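Local structure of C-domain type II peptide synthetase (Streptomyces globisporus, 4ZNM) at residues Ala160-Ala164 / Gly296-Asn300. The protein is a condensation domain of the nonribosomal peptide synthetase type, belonging to the CoA-dependent acyltransferase superfamily. Numbering follows the deposited sequence.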
loop_
_atom_site.group_PDB
_atom_site.type_symbol
_atom_site.label_atom_id
_atom_site.label_comp_id
_atom_site.label_asym_id
_atom_site.label_seq_id
_atom_site.Cartn_x
_atom_site.Cartn_y
_atom_site.Cartn_z
ATOM N N ALA A 160 -4.189 -7.644 5.472
ATOM C CA ALA A 160 -3.960 -6.311 6.024
ATOM C C ALA A 160 -3.441 -5.375 4.973
ATOM O O ALA A 160 -2.594 -5.746 4.169
ATOM C CB ALA A 160 -2.952 -6.397 7.208
ATOM N N ASP A 161 -3.981 -4.166 4.958
ATOM C CA ASP A 161 -3.415 -3.051 4.211
ATOM C C ASP A 161 -2.691 -2.045 5.154
ATOM O O ASP A 161 -2.523 -2.317 6.348
ATOM C CB ASP A 161 -4.520 -2.352 3.393
ATOM C CG ASP A 161 -5.738 -1.890 4.249
ATOM O OD1 ASP A 161 -5.622 -1.727 5.493
ATOM O OD2 ASP A 161 -6.820 -1.644 3.634
ATOM N N ALA A 162 -2.225 -0.922 4.610
ATOM C CA ALA A 162 -1.431 0.031 5.409
ATOM C C ALA A 162 -2.211 0.520 6.624
ATOM O O ALA A 162 -1.684 0.555 7.741
ATOM C CB ALA A 162 -0.963 1.192 4.561
ATOM N N TRP A 163 -3.482 0.828 6.434
ATOM C CA TRP A 163 -4.314 1.327 7.535
ATOM C C TRP A 163 -4.436 0.251 8.611
ATOM O O TRP A 163 -4.322 0.526 9.825
ATOM C CB TRP A 163 -5.697 1.763 7.006
ATOM C CG TRP A 163 -6.671 2.245 8.048
ATOM C CD1 TRP A 163 -7.289 1.498 8.984
ATOM C CD2 TRP A 163 -7.170 3.581 8.210
ATOM N NE1 TRP A 163 -8.129 2.272 9.732
ATOM C CE2 TRP A 163 -8.076 3.556 9.280
ATOM C CE3 TRP A 163 -6.924 4.792 7.564
ATOM C CZ2 TRP A 163 -8.748 4.693 9.718
ATOM C CZ3 TRP A 163 -7.587 5.924 8.002
ATOM C CH2 TRP A 163 -8.489 5.866 9.072
ATOM N N ALA A 164 -4.598 -0.991 8.176
ATOM C CA ALA A 164 -4.677 -2.112 9.117
ATOM C C ALA A 164 -3.405 -2.269 9.935
ATOM O O ALA A 164 -3.471 -2.647 11.096
ATOM C CB ALA A 164 -4.976 -3.437 8.374
ATOM N N GLY A 296 -8.472 4.178 -0.441
ATOM C CA GLY A 296 -8.372 3.564 0.873
ATOM C C GLY A 296 -9.447 2.496 1.110
ATOM O O GLY A 296 -9.219 1.539 1.852
ATOM N N GLY A 297 -10.631 2.672 0.516
ATOM C CA GLY A 297 -11.706 1.679 0.611
ATOM C C GLY A 297 -12.402 1.669 1.977
ATOM O O GLY A 297 -13.174 0.765 2.287
ATOM N N ARG A 298 -12.117 2.691 2.784
ATOM C CA ARG A 298 -12.651 2.825 4.153
ATOM C C ARG A 298 -13.531 4.054 4.371
ATOM O O ARG A 298 -13.440 4.742 5.396
ATOM C CB ARG A 298 -11.494 2.855 5.138
ATOM C CG ARG A 298 -10.757 1.509 5.128
ATOM C CD ARG A 298 -9.655 1.541 6.087
ATOM N NE ARG A 298 -8.857 0.324 6.166
ATOM C CZ ARG A 298 -8.941 -0.584 7.138
ATOM N NH1 ARG A 298 -9.869 -0.499 8.083
ATOM N NH2 ARG A 298 -8.091 -1.595 7.155
ATOM N N ASN A 299 -14.419 4.282 3.420
ATOM C CA ASN A 299 -15.415 5.349 3.524
ATOM C C ASN A 299 -16.333 5.125 4.733
ATOM O O ASN A 299 -16.740 6.061 5.395
ATOM C CB ASN A 299 -16.246 5.401 2.241
ATOM C CG ASN A 299 -15.393 5.271 0.994
ATOM O OD1 ASN A 299 -14.712 4.250 0.782
ATOM N ND2 ASN A 299 -15.422 6.299 0.158
ATOM N N ASN A 300 -16.661 3.868 5.007
ATOM C CA ASN A 300 -17.602 3.533 6.071
ATOM C C ASN A 300 -16.894 3.461 7.420
ATOM O O ASN A 300 -16.186 2.495 7.699
ATOM C CB ASN A 300 -18.278 2.208 5.743
ATOM C CG ASN A 300 -19.370 1.862 6.710
ATOM O OD1 ASN A 300 -19.433 2.416 7.809
ATOM N ND2 ASN A 300 -20.244 0.931 6.312
HETATM O O HOH W 1 -7.318 0.974 3.642
#
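One face of the R298 guanidinium is set against the CD1 rim of the W163 indole, the two planes inclined by 22°, with W163 CD1 beneath the centre of the guanidinium at 3.2 Å from R298 CZ. R298 CD rests over the five-membered ring as a CH-pi contact, 3.7 Å from its centroid. At its edge the guanidinium meets the D161 carboxylate and a water. R298 NH2 donates to D161 OD1 over 3.0 Å, in a salt bridge that is nearly straight (162°) and uses the syn side of the oxygen, although the two planes are well twisted from each other. The water accepts from R298 NE and donates to both D161 OD2 and G296 O, tying in the loop backbone. Extended from CG to NE, the R298 chain carries the guanidinium from its loop to D161.

D161 is the N-cap of helix 162-180. Its CG lies between the backbone N and the carbonyl carbon (chi1 55°), which brings OD1 back to the amide of A164, N to OD1 3.0 Å; two donors thus grip this oxygen. Outside the segments, D161 OD2 accepts from F310 N, R298 NH1 donates to T306 O, and W163 NE1 donates to E304 O. F310 adds a cation-pi contact to R298.

D161 is the aspartate of the HHxxxD signature, which includes H157, and its salt bridge to an arginine probably corresponds to that in related condensation domains. The contact joins the N-terminal lobe, where helix 162-180 follows strand 148-156 of the six-stranded sheet, to the C-terminal lobe through the loop between strands 288-295 and 312-319.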